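PDB 6Z16: multisubunit Na+/H+ antiporter, E subunit from Anoxybacillus flavithermus, which probably acts as a membrane-embedded subunit of a multisubunit antiporter that exchanges sodium ions for protons across the cell membrane. Local coordinates for residues I90-T95 against G125-I130; F3-N8 against R48-P53; T85-I90 against N134-H139. All coordinates share one frame; numbering follows the deposited sequence.

Contact 1 (I90-T95 against G125-I130)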
# COMPACT_ATOMS: atom_id res chain seq x y z
N ILE E 90 32.10 27.04 28.00
CA ILE E 90 30.66 26.85 28.11
C ILE E 90 30.02 28.21 27.83
O ILE E 90 30.38 29.20 28.46
CB ILE E 90 30.22 26.32 29.48
CG1 ILE E 90 30.70 24.88 29.69
CG2 ILE E 90 28.72 26.37 29.64
CD1 ILE E 90 30.47 24.37 31.09
N PHE E 91 29.09 28.25 26.88
CA PHE E 91 28.54 29.52 26.45
C PHE E 91 27.06 29.37 26.11
O PHE E 91 26.57 28.28 25.84
CB PHE E 91 29.33 30.11 25.27
CG PHE E 91 29.27 29.28 24.01
CD1 PHE E 91 30.13 28.22 23.82
CD2 PHE E 91 28.40 29.62 22.99
CE1 PHE E 91 30.10 27.48 22.66
CE2 PHE E 91 28.37 28.88 21.82
CZ PHE E 91 29.22 27.81 21.66
N ALA E 92 26.37 30.50 26.14
CA ALA E 92 24.95 30.57 25.84
C ALA E 92 24.74 30.96 24.38
O ALA E 92 25.59 31.58 23.75
CB ALA E 92 24.25 31.59 26.73
N LEU E 93 23.57 30.59 23.86
CA LEU E 93 23.18 31.07 22.57
C LEU E 93 21.68 31.33 22.59
O LEU E 93 20.92 30.51 23.15
CB LEU E 93 23.56 30.08 21.46
CG LEU E 93 22.96 28.67 21.38
CD1 LEU E 93 21.77 28.60 20.43
CD2 LEU E 93 24.02 27.67 21.02
N PRO E 94 21.22 32.45 22.05
CA PRO E 94 19.79 32.71 21.98
C PRO E 94 19.13 31.82 20.93
O PRO E 94 19.77 31.31 20.01
CB PRO E 94 19.70 34.18 21.59
CG PRO E 94 20.97 34.43 20.86
CD PRO E 94 22.01 33.58 21.52
N THR E 95 17.82 31.65 21.09
CA THR E 95 17.07 30.71 20.27
C THR E 95 15.74 31.35 19.90
O THR E 95 15.10 32.01 20.73
CB THR E 95 16.85 29.39 21.02
OG1 THR E 95 18.10 28.91 21.52
CG2 THR E 95 16.28 28.32 20.10
N GLY E 125 11.95 28.31 26.52
CA GLY E 125 12.50 27.90 25.24
C GLY E 125 13.17 29.04 24.51
O GLY E 125 12.81 29.36 23.37
N SER E 126 14.16 29.66 25.15
CA SER E 126 14.71 30.92 24.68
C SER E 126 16.23 30.97 24.64
O SER E 126 16.77 31.82 23.91
CB SER E 126 14.21 32.08 25.56
OG SER E 126 14.68 31.94 26.89
N THR E 127 16.94 30.11 25.37
CA THR E 127 18.39 30.06 25.25
C THR E 127 18.88 28.64 25.51
O THR E 127 18.21 27.82 26.16
CB THR E 127 19.09 31.07 26.18
OG1 THR E 127 20.49 31.10 25.89
CG2 THR E 127 18.89 30.72 27.63
N LEU E 128 20.05 28.35 24.95
CA LEU E 128 20.63 27.02 24.98
C LEU E 128 22.09 27.16 25.36
O LEU E 128 22.83 27.90 24.71
CB LEU E 128 20.47 26.35 23.61
CG LEU E 128 20.79 24.87 23.35
CD1 LEU E 128 19.87 24.35 22.27
CD2 LEU E 128 22.22 24.69 22.91
N TYR E 129 22.50 26.47 26.42
CA TYR E 129 23.89 26.47 26.83
C TYR E 129 24.60 25.29 26.17
O TYR E 129 23.96 24.30 25.81
CB TYR E 129 24.00 26.41 28.35
CG TYR E 129 23.37 27.61 29.01
CD1 TYR E 129 24.08 28.79 29.17
CD2 TYR E 129 22.06 27.58 29.45
CE1 TYR E 129 23.51 29.89 29.77
CE2 TYR E 129 21.47 28.68 30.04
CZ TYR E 129 22.20 29.83 30.20
OH TYR E 129 21.63 30.93 30.79
N ILE E 130 25.90 25.42 25.97
CA ILE E 130 26.63 24.46 25.15
C ILE E 130 28.11 24.52 25.49
O ILE E 130 28.66 25.60 25.74
CB ILE E 130 26.34 24.71 23.65
CG1 ILE E 130 27.07 23.73 22.72
CG2 ILE E 130 26.57 26.14 23.29
CD1 ILE E 130 26.50 23.72 21.35

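Contact 2 (F3-N8 against R48-P53). With PTY (phosphatidylethanolamine), chain B.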
# COMPACT_ATOMS: atom_id res chain seq x y z
N PHE E 3 -1.20 16.21 5.50
CA PHE E 3 -2.52 16.08 4.90
C PHE E 3 -2.42 15.95 3.39
O PHE E 3 -3.18 15.19 2.78
CB PHE E 3 -3.38 17.28 5.29
CG PHE E 3 -4.77 17.22 4.76
CD1 PHE E 3 -5.69 16.33 5.29
CD2 PHE E 3 -5.18 18.08 3.76
CE1 PHE E 3 -6.98 16.27 4.81
CE2 PHE E 3 -6.48 18.04 3.28
CZ PHE E 3 -7.38 17.13 3.81
N GLN E 4 -1.48 16.66 2.78
CA GLN E 4 -1.27 16.55 1.34
C GLN E 4 -0.72 15.19 0.97
O GLN E 4 -1.07 14.64 -0.07
CB GLN E 4 -0.33 17.64 0.88
CG GLN E 4 -0.76 19.02 1.27
CD GLN E 4 0.23 20.05 0.83
OE1 GLN E 4 1.20 19.72 0.16
NE2 GLN E 4 0.03 21.28 1.25
N ILE E 5 0.14 14.63 1.83
CA ILE E 5 0.69 13.31 1.54
C ILE E 5 -0.39 12.25 1.67
O ILE E 5 -0.51 11.36 0.82
CB ILE E 5 1.88 13.02 2.47
CG1 ILE E 5 2.92 14.12 2.36
CG2 ILE E 5 2.52 11.71 2.09
CD1 ILE E 5 4.02 14.01 3.36
N LEU E 6 -1.23 12.36 2.70
CA LEU E 6 -2.37 11.46 2.87
C LEU E 6 -3.36 11.60 1.73
O LEU E 6 -3.96 10.62 1.27
CB LEU E 6 -3.05 11.73 4.21
CG LEU E 6 -4.25 10.85 4.54
CD1 LEU E 6 -3.84 9.41 4.75
CD2 LEU E 6 -5.00 11.40 5.73
N LEU E 7 -3.52 12.83 1.23
CA LEU E 7 -4.47 13.09 0.16
C LEU E 7 -3.96 12.50 -1.15
O LEU E 7 -4.74 11.96 -1.94
CB LEU E 7 -4.69 14.59 0.05
CG LEU E 7 -6.01 15.08 -0.55
CD1 LEU E 7 -6.35 16.39 0.10
CD2 LEU E 7 -5.94 15.24 -2.04
N ASN E 8 -2.64 12.55 -1.37
CA ASN E 8 -2.04 11.91 -2.53
C ASN E 8 -2.16 10.39 -2.44
O ASN E 8 -2.39 9.72 -3.46
CB ASN E 8 -0.58 12.34 -2.64
CG ASN E 8 -0.05 12.29 -4.06
OD1 ASN E 8 0.95 12.93 -4.37
ND2 ASN E 8 -0.69 11.52 -4.93
N ARG E 48 2.53 24.46 2.27
CA ARG E 48 3.57 24.30 1.25
C ARG E 48 3.21 23.13 0.35
O ARG E 48 2.60 22.16 0.82
CB ARG E 48 4.94 24.05 1.90
CG ARG E 48 6.14 23.95 0.96
CD ARG E 48 6.38 25.25 0.22
NE ARG E 48 7.62 25.26 -0.55
CZ ARG E 48 7.97 26.24 -1.37
NH1 ARG E 48 7.17 27.29 -1.52
NH2 ARG E 48 9.11 26.18 -2.04
N PHE E 49 3.57 23.19 -0.92
CA PHE E 49 3.55 22.00 -1.75
C PHE E 49 4.58 21.00 -1.22
O PHE E 49 5.74 21.34 -1.01
CB PHE E 49 3.83 22.37 -3.20
CG PHE E 49 3.79 21.20 -4.13
CD1 PHE E 49 2.61 20.54 -4.36
CD2 PHE E 49 4.93 20.80 -4.80
CE1 PHE E 49 2.56 19.46 -5.21
CE2 PHE E 49 4.88 19.73 -5.67
CZ PHE E 49 3.70 19.06 -5.87
N TYR E 50 4.14 19.76 -1.00
CA TYR E 50 4.76 18.90 -0.01
C TYR E 50 6.11 18.32 -0.42
O TYR E 50 6.69 17.58 0.37
CB TYR E 50 3.83 17.74 0.37
CG TYR E 50 3.63 16.66 -0.67
CD1 TYR E 50 2.68 16.78 -1.65
CD2 TYR E 50 4.37 15.48 -0.61
CE1 TYR E 50 2.49 15.78 -2.58
CE2 TYR E 50 4.19 14.49 -1.52
CZ TYR E 50 3.25 14.63 -2.51
OH TYR E 50 3.08 13.62 -3.42
N LEU E 51 6.61 18.60 -1.62
CA LEU E 51 7.90 18.02 -1.98
C LEU E 51 9.05 18.78 -1.33
O LEU E 51 10.08 18.16 -1.01
CB LEU E 51 8.07 17.99 -3.50
CG LEU E 51 7.13 17.07 -4.27
CD1 LEU E 51 7.40 17.19 -5.75
CD2 LEU E 51 7.26 15.63 -3.82
N VAL E 52 8.89 20.09 -1.12
CA VAL E 52 9.96 20.89 -0.51
C VAL E 52 10.29 20.46 0.92
O VAL E 52 11.49 20.36 1.24
CB VAL E 52 9.64 22.38 -0.65
CG1 VAL E 52 10.72 23.25 -0.03
CG2 VAL E 52 9.44 22.74 -2.12
N PRO E 53 9.32 20.16 1.82
CA PRO E 53 9.73 19.55 3.10
C PRO E 53 10.39 18.19 2.98
O PRO E 53 11.28 17.88 3.79
CB PRO E 53 8.41 19.47 3.89
CG PRO E 53 7.61 20.57 3.36
CD PRO E 53 7.91 20.58 1.90
C1 PTY B . -10.08 19.66 0.63
C2 PTY B . -5.72 21.78 4.58
C3 PTY B . -6.90 22.75 4.37
O4 PTY B . -10.16 18.64 1.64
C5 PTY B . -8.09 21.06 -0.09
C6 PTY B . -8.65 19.68 0.14
O7 PTY B . -8.44 18.76 -1.00
C8 PTY B . -9.15 18.87 -2.15
O10 PTY B . -9.71 19.86 -2.51
C11 PTY B . -9.13 17.58 -2.90
C12 PTY B . -9.44 16.39 -2.00
C13 PTY B . -10.62 15.56 -2.47
C14 PTY B . -10.39 14.84 -3.78
C15 PTY B . -11.52 13.89 -4.15
C16 PTY B . -11.74 12.79 -3.13
C17 PTY B . -12.98 11.95 -3.38
C18 PTY B . -12.96 11.18 -4.69
C19 PTY B . -14.17 10.29 -4.90
C20 PTY B . -14.38 9.26 -3.80
C30 PTY B . -11.35 18.05 1.83
C31 PTY B . -11.26 17.02 2.92
O30 PTY B . -12.33 18.32 1.20
C32 PTY B . -10.75 15.67 2.43
C33 PTY B . -11.72 14.98 1.49
C34 PTY B . -11.45 13.49 1.31
C35 PTY B . -12.54 12.77 0.53
C36 PTY B . -12.39 11.26 0.50
C37 PTY B . -12.48 10.61 1.87
P1 PTY B . -8.14 22.55 2.02
O11 PTY B . -7.84 22.07 3.50
O12 PTY B . -7.42 23.69 1.83
O13 PTY B . -9.52 22.68 1.81
O14 PTY B . -7.55 21.52 1.17
N1 PTY B . -4.48 22.56 4.71

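Contact 3 (T85-I90 against N134-H139)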
# COMPACT_ATOMS: atom_id res chain seq x y z
N THR E 85 46.72 21.02 24.37
CA THR E 85 46.45 22.13 23.46
C THR E 85 45.02 22.67 23.54
O THR E 85 44.79 23.81 23.13
CB THR E 85 46.74 21.71 22.01
OG1 THR E 85 45.94 20.56 21.69
CG2 THR E 85 48.21 21.37 21.84
N ILE E 86 44.07 21.90 24.07
CA ILE E 86 42.67 22.30 23.98
C ILE E 86 42.35 23.36 25.04
O ILE E 86 43.06 23.53 26.03
CB ILE E 86 41.75 21.08 24.12
CG1 ILE E 86 41.99 20.37 25.45
CG2 ILE E 86 41.97 20.13 22.95
CD1 ILE E 86 41.01 19.26 25.73
N GLN E 87 41.27 24.10 24.78
CA GLN E 87 40.78 25.19 25.63
C GLN E 87 39.27 25.06 25.77
O GLN E 87 38.54 25.24 24.79
CB GLN E 87 41.13 26.55 25.03
CG GLN E 87 42.61 26.88 25.03
CD GLN E 87 43.16 27.10 26.42
OE1 GLN E 87 43.87 26.25 26.97
NE2 GLN E 87 42.85 28.25 27.00
N PRO E 88 38.76 24.74 26.95
CA PRO E 88 37.32 24.48 27.10
C PRO E 88 36.51 25.76 27.16
O PRO E 88 37.02 26.85 27.44
CB PRO E 88 37.24 23.72 28.43
CG PRO E 88 38.37 24.30 29.21
CD PRO E 88 39.47 24.59 28.23
N ALA E 89 35.21 25.61 26.90
CA ALA E 89 34.30 26.74 27.02
C ALA E 89 32.89 26.23 27.29
O ALA E 89 32.53 25.14 26.87
CB ALA E 89 34.31 27.61 25.76
N ILE E 90 32.10 27.04 28.00
CA ILE E 90 30.66 26.85 28.11
C ILE E 90 30.02 28.21 27.83
O ILE E 90 30.38 29.20 28.46
CB ILE E 90 30.22 26.32 29.48
CG1 ILE E 90 30.70 24.88 29.69
CG2 ILE E 90 28.72 26.37 29.64
CD1 ILE E 90 30.47 24.37 31.09
N ASN E 134 37.06 23.32 21.86
CA ASN E 134 38.12 24.28 21.58
C ASN E 134 37.53 25.69 21.60
O ASN E 134 36.68 26.01 20.76
CB ASN E 134 38.78 24.00 20.23
CG ASN E 134 39.70 22.80 20.27
OD1 ASN E 134 40.46 22.63 21.22
ND2 ASN E 134 39.62 21.97 19.24
N SER E 135 37.99 26.52 22.54
CA SER E 135 37.39 27.84 22.68
C SER E 135 37.79 28.81 21.57
O SER E 135 36.90 29.33 20.89
CB SER E 135 37.64 28.39 24.10
OG SER E 135 37.06 29.67 24.26
N PRO E 136 39.09 29.10 21.32
CA PRO E 136 39.37 30.10 20.27
C PRO E 136 39.24 29.56 18.86
O PRO E 136 39.15 30.36 17.92
CB PRO E 136 40.82 30.52 20.56
CG PRO E 136 41.42 29.31 21.07
CD PRO E 136 40.37 28.61 21.88
N ASP E 137 39.21 28.24 18.68
CA ASP E 137 39.12 27.67 17.35
C ASP E 137 37.70 27.79 16.79
O ASP E 137 37.49 28.36 15.72
CB ASP E 137 39.56 26.20 17.37
CG ASP E 137 41.05 26.04 17.64
OD1 ASP E 137 41.83 26.96 17.28
OD2 ASP E 137 41.44 25.01 18.23
N VAL E 138 36.72 27.26 17.52
CA VAL E 138 35.33 27.24 17.06
C VAL E 138 34.46 27.86 18.15
O VAL E 138 33.94 27.19 19.05
CB VAL E 138 34.86 25.83 16.68
CG1 VAL E 138 35.35 25.49 15.29
CG2 VAL E 138 35.45 24.76 17.62
N HIS E 139 34.28 29.18 18.08
CA HIS E 139 33.30 29.88 18.90
C HIS E 139 32.49 30.92 18.15
O HIS E 139 31.39 31.26 18.61
CB HIS E 139 33.99 30.56 20.09
CG HIS E 139 34.99 31.59 19.69
ND1 HIS E 139 36.26 31.26 19.25
CD2 HIS E 139 34.93 32.94 19.67
CE1 HIS E 139 36.93 32.36 18.97
NE2 HIS E 139 36.14 33.40 19.22

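Contact 1 (I90-T95 against G125-I130)
Strands 90-94 and 127-130 run antiparallel at 156°, their axes approaching to 4.6 Å, with F91-I130 and L93-L128 as the hydrogen-bonded pairs and A92-Y129 and P94-T127 as the non-hydrogen-bonded ones. This ladder joins an outer strand to the middle strand of a three-stranded antiparallel sheet. At one end F91 N donates to I130 O at 2.9 Å and I130 N donates back to F91 O; L93 and L128 exchange a second such pair. F91, L93, L128 and I130 share one face of the sheet. With CG of F91 set between its backbone N and carbonyl carbon (chi1 64°), the ring stands beside I130, whose CG2 methyl lies over one ring face, 3.6 Å from the centroid, in a CH-pi contact. The same methyl meets L93 CD2 at 3.7 Å, and K146 of helix 141-156 packs on F91, L93 and I130. Cutting F91 back to an alanine is likely to strip the flat cover from the I130 methyl and open a gap beside K146. On the other face A92 CB sits obliquely against the Y129 ring, 3.6 Å from CE1, and both residues touch D110 of a neighbouring antiporter subunit. L93 O takes two donors: L128 N in the carbonyl plane, and T127 OG1, 2.8 Å away and well above that plane.

Contact 2 (F3-N8 against R48-P53)
Two side-chain amides, Q4 and N8, one turn apart on the first helix, reach over to the chain leading into the helix 51-79 and hold it by polar bonds. The Q4 side chain, extended beyond CG, sends NE2 to R48 O at 2.8 Å; the donor comes from above the carbonyl plane, 40° out of it, and the bond is bent. N8 OD1 accepts from the Y50 hydroxyl near the edge of the phenol ring, the amide plane almost perpendicular to the ring; the modelled separation is too short to be taken literally. Y50 spans the two amides, CB by Q4 OE1 and the hydroxyl at N8 OD1, its CG placed between the backbone N and the carbonyl carbon (chi1 73°). I5 crosses it obliquely, CG1 lying 3.6 Å from Y50 CD2. This is a helix-to-loop contact: helix 3-18 packs against the turn leading into helix 51-79, whose first part is predicted to be transmembrane. Helix 24-40 closes the group: Y31 OH is hydrogen-bonded to the Y50 hydroxyl, and Y31 O takes the N8 ND2 amide, so both ends of the N8 side chain are engaged. F3 and L7 belong to the pocket of a phosphatidylethanolamine: L7 CD2 packs 3.7 Å from lipid C12, and the F3 ring turns an edge toward lipid O4, 3.8 Å from its CZ.

Contact 3 (T85-I90 against N134-H139)
The carbonyl oxygen of Q87 is met by three groups of the 134-139 loop. S135 N donates to it in a weak, bent hydrogen bond (125° at the hydrogen), N134 CA adds a CA-H...O contact at 3.4 Å, and S135 CB comes to 3.3 Å from the same Q87 O. The polar part of the contact, between the loop and the extended chain that leads into strand 89-94, is thus a loose backbone one. The flanking contacts are van der Waals ones, two of them between a carbon and a polar oxygen. S135 carries OG anti to its own nitrogen (chi1 180°), and this sends the hydroxyl alongside A89, whose CB is 3.7 Å from OG. One residue further along the loop, P136 CD rests 3.8 Å from Q87 CB. N134, its CG beside the backbone N, crosses I86 at about a right angle and lays OD1 3.4 Å from I86 CG2. From S135 to D137 the loop has helical backbone angles without the regular bonds, and H139 ND1 turns back to S135 O in a weak hydrogen bond. P88 O accepts from T107 OG1 of a neighbouring antiporter subunit, and W104 of that subunit packs on I86 and P88. Within the chain, I86 and N134 both rest on V78 near the end of helix 51-79, A89 touches A132 of strand 127-132, and the loop itself runs on toward helix 141-156.

Contacts 1 and 3 are neighbours along strand 89-94: contact 1 pairs it in the sheet, contact 3 packs a loop on the chain entering it. They share I90, and their centres lie about 17 Å apart; along the chain contact 1 is nested inside the loop that contact 3 closes. Both also face the neighbouring antiporter subunit, R109 of which packs on I90. Contact 2, with the lipid pocket, stands on the opposite side of the chain's centre; its nearest atoms are about 20 Å from those of contact 1 and about 28 Å from those of contact 3. The helix 51-79 spans this distance, beginning at contact 2 and reaching contact 3 through V78.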